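Local structure of chemotaxis signal transduction protein (Thermoanaerobacter tengcongensis, 2QDL) at residues P11-L23 against V97-I111. The protein probably serves as the scaffold that couples chemoreceptors to the histidine kinase CheA in bacterial chemotaxis signalling. Residues are numbered along the deposited sequence; the frame is centred on the assembly and turned at random.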
loop_
_atom_site.group_PDB
_atom_site.type_symbol
_atom_site.label_atom_id
_atom_site.label_comp_id
_atom_site.label_asym_id
_atom_site.label_seq_id
_atom_site.Cartn_x
_atom_site.Cartn_y
_atom_site.Cartn_z
ATOM N N PRO A 11 -6.168 17.721 8.983
ATOM C CA PRO A 11 -6.974 16.648 8.341
ATOM C C PRO A 11 -6.216 15.350 8.106
ATOM O O PRO A 11 -4.998 15.362 7.986
ATOM C CB PRO A 11 -7.387 17.253 7.002
ATOM C CG PRO A 11 -7.097 18.746 7.103
ATOM C CD PRO A 11 -5.984 18.890 8.095
ATOM N N LYS A 12 -6.940 14.233 8.047
ATOM C CA LYS A 12 -6.372 12.980 7.535
ATOM C C LYS A 12 -5.819 13.220 6.117
ATOM O O LYS A 12 -6.536 13.755 5.238
ATOM C CB LYS A 12 -7.412 11.844 7.548
ATOM C CG LYS A 12 -6.857 10.462 7.135
ATOM C CD LYS A 12 -7.931 9.376 7.259
ATOM C CE LYS A 12 -7.369 7.989 7.078
ATOM N NZ LYS A 12 -6.512 7.554 8.254
ATOM N N LYS A 13 -4.555 12.872 5.891
ATOM C CA LYS A 13 -3.957 13.010 4.550
ATOM C C LYS A 13 -3.720 11.613 3.975
ATOM O O LYS A 13 -3.039 10.787 4.596
ATOM C CB LYS A 13 -2.654 13.804 4.573
ATOM C CG LYS A 13 -2.711 15.125 5.318
ATOM C CD LYS A 13 -2.916 16.318 4.419
ATOM C CE LYS A 13 -1.546 16.967 4.073
ATOM N NZ LYS A 13 -1.683 18.316 3.399
ATOM N N ILE A 14 -4.333 11.347 2.824
ATOM C CA ILE A 14 -4.150 10.080 2.125
ATOM C C ILE A 14 -3.225 10.262 0.915
ATOM O O ILE A 14 -3.423 11.157 0.095
ATOM C CB ILE A 14 -5.506 9.462 1.647
ATOM C CG1 ILE A 14 -6.502 9.319 2.801
ATOM C CG2 ILE A 14 -5.262 8.134 1.007
ATOM C CD1 ILE A 14 -5.964 8.601 3.994
ATOM N N VAL A 15 -2.197 9.424 0.839
ATOM C CA VAL A 15 -1.363 9.279 -0.360
ATOM C C VAL A 15 -2.096 8.344 -1.299
ATOM O O VAL A 15 -2.415 7.185 -0.937
ATOM C CB VAL A 15 0.023 8.680 0.004
ATOM C CG1 VAL A 15 0.924 8.592 -1.204
ATOM C CG2 VAL A 15 0.670 9.526 1.099
ATOM N N VAL A 16 -2.385 8.875 -2.488
ATOM C CA VAL A 16 -3.154 8.186 -3.508
ATOM C C VAL A 16 -2.193 7.723 -4.597
ATOM O O VAL A 16 -1.353 8.490 -5.096
ATOM C CB VAL A 16 -4.302 9.080 -4.094
ATOM C CG1 VAL A 16 -5.111 8.328 -5.166
ATOM C CG2 VAL A 16 -5.244 9.537 -2.997
ATOM N N PHE A 17 -2.302 6.446 -4.930
ATOM C CA PHE A 17 -1.481 5.827 -5.918
ATOM C C PHE A 17 -2.366 4.974 -6.801
ATOM O O PHE A 17 -3.484 4.616 -6.437
ATOM C CB PHE A 17 -0.350 4.995 -5.268
ATOM C CG PHE A 17 -0.809 4.041 -4.158
ATOM C CD1 PHE A 17 -1.126 2.714 -4.444
ATOM C CD2 PHE A 17 -0.910 4.479 -2.845
ATOM C CE1 PHE A 17 -1.515 1.825 -3.407
ATOM C CE2 PHE A 17 -1.298 3.616 -1.812
ATOM C CZ PHE A 17 -1.596 2.296 -2.087
ATOM N N SER A 18 -1.887 4.635 -7.990
ATOM C CA SER A 18 -2.748 3.874 -8.856
ATOM C C SER A 18 -2.173 2.481 -9.068
ATOM O O SER A 18 -0.976 2.280 -8.952
ATOM C CB SER A 18 -2.999 4.620 -10.166
ATOM O OG SER A 18 -1.791 4.885 -10.826
ATOM N N LEU A 19 -3.070 1.527 -9.299
ATOM C CA LEU A 19 -2.718 0.167 -9.720
ATOM C C LEU A 19 -3.596 -0.125 -10.945
ATOM O O LEU A 19 -4.810 -0.203 -10.811
ATOM C CB LEU A 19 -2.985 -0.867 -8.617
ATOM C CG LEU A 19 -2.167 -0.745 -7.317
ATOM C CD1 LEU A 19 -2.677 -1.765 -6.290
ATOM C CD2 LEU A 19 -0.677 -0.918 -7.605
ATOM N N ALA A 20 -2.982 -0.242 -12.123
ATOM C CA ALA A 20 -3.720 -0.363 -13.388
ATOM C C ALA A 20 -4.742 0.786 -13.451
ATOM O O ALA A 20 -4.369 1.960 -13.266
ATOM C CB ALA A 20 -4.389 -1.748 -13.546
ATOM N N GLU A 21 -6.020 0.489 -13.664
ATOM C CA GLU A 21 -6.949 1.608 -13.830
ATOM C C GLU A 21 -7.642 2.036 -12.504
ATOM O O GLU A 21 -8.678 2.705 -12.532
ATOM C CB GLU A 21 -7.955 1.345 -14.980
ATOM C CG GLU A 21 -7.298 1.047 -16.379
ATOM C CD GLU A 21 -6.981 -0.444 -16.595
ATOM O OE1 GLU A 21 -7.750 -1.282 -16.076
ATOM O OE2 GLU A 21 -5.966 -0.780 -17.269
ATOM N N GLU A 22 -7.059 1.676 -11.353
ATOM C CA GLU A 22 -7.755 1.858 -10.070
ATOM C C GLU A 22 -6.942 2.685 -9.051
ATOM O O GLU A 22 -5.701 2.715 -9.110
ATOM C CB GLU A 22 -8.173 0.502 -9.476
ATOM C CG GLU A 22 -9.024 -0.378 -10.396
ATOM C CD GLU A 22 -9.178 -1.803 -9.871
ATOM O OE1 GLU A 22 -8.478 -2.176 -8.891
ATOM O OE2 GLU A 22 -10.009 -2.562 -10.438
ATOM N N LEU A 23 -7.649 3.347 -8.140
ATOM C CA LEU A 23 -7.019 4.237 -7.149
ATOM C C LEU A 23 -7.036 3.595 -5.781
ATOM O O LEU A 23 -8.052 3.026 -5.377
ATOM C CB LEU A 23 -7.730 5.601 -7.069
ATOM C CG LEU A 23 -7.641 6.422 -8.364
ATOM C CD1 LEU A 23 -8.441 7.709 -8.213
ATOM C CD2 LEU A 23 -6.203 6.720 -8.776
ATOM N N VAL A 97 3.774 0.283 -6.554
ATOM C CA VAL A 97 2.656 1.100 -7.052
ATOM C C VAL A 97 3.050 1.685 -8.420
ATOM O O VAL A 97 4.224 1.933 -8.658
ATOM C CB VAL A 97 2.242 2.240 -6.033
ATOM C CG1 VAL A 97 1.973 1.681 -4.657
ATOM C CG2 VAL A 97 3.309 3.346 -5.925
ATOM N N ASP A 98 2.074 1.931 -9.288
ATOM C CA ASP A 98 2.325 2.526 -10.604
ATOM C C ASP A 98 2.703 3.997 -10.523
ATOM O O ASP A 98 3.410 4.488 -11.372
ATOM C CB ASP A 98 1.111 2.363 -11.561
ATOM C CG ASP A 98 0.836 0.920 -11.903
ATOM O OD1 ASP A 98 1.768 0.102 -11.802
ATOM O OD2 ASP A 98 -0.302 0.609 -12.297
ATOM N N ALA A 99 2.205 4.702 -9.521
ATOM C CA ALA A 99 2.521 6.128 -9.368
ATOM C C ALA A 99 1.893 6.630 -8.099
ATOM O O ALA A 99 0.851 6.157 -7.700
ATOM C CB ALA A 99 1.979 6.949 -10.581
ATOM N N VAL A 100 2.564 7.574 -7.462
ATOM C CA VAL A 100 1.996 8.393 -6.410
ATOM C C VAL A 100 1.445 9.640 -7.106
ATOM O O VAL A 100 2.206 10.503 -7.565
ATOM C CB VAL A 100 3.057 8.725 -5.331
ATOM C CG1 VAL A 100 2.509 9.718 -4.290
ATOM C CG2 VAL A 100 3.543 7.435 -4.654
ATOM N N HIS A 101 0.122 9.690 -7.239
ATOM C CA HIS A 101 -0.552 10.793 -7.933
ATOM C C HIS A 101 -0.702 12.056 -7.052
ATOM O O HIS A 101 -0.243 13.139 -7.423
ATOM C CB HIS A 101 -1.904 10.319 -8.468
ATOM C CG HIS A 101 -1.782 9.262 -9.524
ATOM N ND1 HIS A 101 -1.281 9.519 -10.785
ATOM C CD2 HIS A 101 -2.064 7.939 -9.494
ATOM C CE1 HIS A 101 -1.292 8.405 -11.495
ATOM N NE2 HIS A 101 -1.728 7.423 -10.723
ATOM N N GLU A 102 -1.334 11.905 -5.892
ATOM C CA GLU A 102 -1.634 13.047 -5.045
ATOM C C GLU A 102 -1.626 12.704 -3.574
ATOM O O GLU A 102 -1.490 11.536 -3.194
ATOM C CB GLU A 102 -2.970 13.695 -5.453
ATOM C CG GLU A 102 -4.200 12.867 -5.256
ATOM C CD GLU A 102 -5.428 13.460 -5.966
ATOM O OE1 GLU A 102 -5.535 14.695 -6.093
ATOM O OE2 GLU A 102 -6.292 12.673 -6.393
ATOM N N VAL A 103 -1.720 13.752 -2.768
ATOM C CA VAL A 103 -1.860 13.684 -1.340
ATOM C C VAL A 103 -3.105 14.511 -1.017
ATOM O O VAL A 103 -3.114 15.734 -1.170
ATOM C CB VAL A 103 -0.628 14.249 -0.570
ATOM C CG1 VAL A 103 -0.863 14.178 0.930
ATOM C CG2 VAL A 103 0.644 13.483 -0.932
ATOM N N ILE A 104 -4.164 13.829 -0.596
ATOM C CA ILE A 104 -5.421 14.514 -0.335
ATOM C C ILE A 104 -5.879 14.488 1.129
ATOM O O ILE A 104 -5.750 13.479 1.792
ATOM C CB ILE A 104 -6.562 14.040 -1.274
ATOM C CG1 ILE A 104 -6.779 12.543 -1.191
ATOM C CG2 ILE A 104 -6.267 14.467 -2.722
ATOM C CD1 ILE A 104 -7.950 12.140 -2.015
ATOM N N PRO A 105 -6.426 15.625 1.604
ATOM C CA PRO A 105 -7.029 15.719 2.927
ATOM C C PRO A 105 -8.445 15.190 2.879
ATOM O O PRO A 105 -9.160 15.415 1.904
ATOM C CB PRO A 105 -7.048 17.224 3.187
ATOM C CG PRO A 105 -7.267 17.820 1.801
ATOM C CD PRO A 105 -6.513 16.904 0.857
ATOM N N ILE A 106 -8.856 14.473 3.910
ATOM C CA ILE A 106 -10.209 13.942 3.923
ATOM C C ILE A 106 -10.735 13.854 5.332
ATOM O O ILE A 106 -9.970 13.658 6.290
ATOM C CB ILE A 106 -10.332 12.537 3.233
ATOM C CG1 ILE A 106 -9.562 11.477 4.012
ATOM C CG2 ILE A 106 -9.823 12.591 1.794
ATOM C CD1 ILE A 106 -9.963 10.072 3.615
ATOM N N ASP A 107 -12.046 13.956 5.456
ATOM C CA ASP A 107 -12.705 13.676 6.735
ATOM C C ASP A 107 -12.707 12.159 6.996
ATOM O O ASP A 107 -13.301 11.380 6.252
ATOM C CB ASP A 107 -14.133 14.192 6.686
ATOM C CG ASP A 107 -14.790 14.261 8.041
ATOM O OD1 ASP A 107 -14.389 13.546 9.021
ATOM O OD2 ASP A 107 -15.742 15.072 8.105
ATOM N N GLU A 108 -12.029 11.747 8.056
ATOM C CA GLU A 108 -11.952 10.341 8.419
ATOM C C GLU A 108 -13.339 9.685 8.531
ATOM O O GLU A 108 -13.493 8.472 8.326
ATOM C CB GLU A 108 -11.181 10.201 9.715
ATOM C CG GLU A 108 -10.941 8.773 10.124
ATOM C CD GLU A 108 -10.585 8.631 11.591
ATOM O OE1 GLU A 108 -9.880 7.648 11.884
ATOM O OE2 GLU A 108 -11.001 9.483 12.428
ATOM N N ASN A 109 -14.345 10.514 8.799
ATOM C CA ASN A 109 -15.739 10.077 8.980
ATOM C C ASN A 109 -16.520 9.921 7.683
ATOM O O ASN A 109 -17.677 9.491 7.681
ATOM C CB ASN A 109 -16.462 11.045 9.925
ATOM C CG ASN A 109 -15.770 11.156 11.282
ATOM O OD1 ASN A 109 -15.690 10.168 12.029
ATOM N ND2 ASN A 109 -15.260 12.372 11.611
ATOM N N SER A 110 -15.881 10.260 6.578
ATOM C CA SER A 110 -16.422 9.974 5.268
ATOM C C SER A 110 -15.942 8.578 4.795
ATOM O O SER A 110 -16.396 8.078 3.771
ATOM C CB SER A 110 -15.935 11.052 4.294
ATOM O OG SER A 110 -14.590 10.755 3.885
ATOM N N ILE A 111 -15.019 7.959 5.535
ATOM C CA ILE A 111 -14.512 6.635 5.183
ATOM C C ILE A 111 -15.534 5.555 5.600
ATOM O O ILE A 111 -15.866 5.419 6.778
ATOM C CB ILE A 111 -13.083 6.366 5.754
ATOM C CG1 ILE A 111 -12.100 7.408 5.230
ATOM C CG2 ILE A 111 -12.577 4.977 5.360
ATOM C CD1 ILE A 111 -10.773 7.406 5.973
HETATM O O HOH W 1 -9.734 14.907 8.705
HETATM O O HOH W 2 -2.290 17.797 0.467
HETATM O O HOH W 3 -1.920 2.813 -12.987
#
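Ile14 and Ile104 form an antiparallel hydrogen-bonded pair that binds strand 12-19 to strand 99-106: Ile14 N gives to Ile104 O at 2.8 Å, and Ile104 N returns a bond to Ile14 O. At Val16 the regular exchange is interrupted, because Val16 N takes Glu102 O while Val16 O receives His101 N; His101 and Glu102 together face Val16 in a classic beta bulge.

Polar side chains fasten the end beyond the bulge. At the bulge the His101 imidazole reaches Ser18, where NE2 donates to OG, the hydroxyl lying near the ring plane; the 2.5 Å between His101 NE2 and Ser18 OG is unusually short and its exact length doubtful. Ala99 CB sits against one ring face, offset toward the rim. Asp98 lets its OD2 accept from Ala20 N at 2.8 Å, nearly in line with the carboxylate C-O bond, which ties down the start of the type II' turn Leu19 to Glu22. A water joins Asp98 OD2 to Ser18 OG and Ala20 O, and Asp98 OD1 forms a salt bridge with Lys67; an alanine here would probably leave Ala20 N and the Lys67 charge without this mate, and the turn less firmly held.

Beta-branched valines and isoleucines, well suited to extended backbone, line both faces. On one, Ile104 CG1 meets Val16 CG2 at 3.8 Å, and Ile106, its CG1 between backbone N and carbonyl carbon (chi1 66°), lays CD1 against Ile14 CG1. The methylenes of Lys12 cross the Ile111 side chain at about a right angle, CE meeting CD1, while Lys12 NZ forms a salt bridge with Asp27. On the other, Val15 CG1 touches Val100 CG1, and Val97 CG1 presses on Phe17 CD1.

Strand 12-19 also pairs with strand 22-27, so this bulged antiparallel pairing joins the N-terminal hairpin to strand 91-106 within the curled beta-barrel sheet of the CheW-like domain.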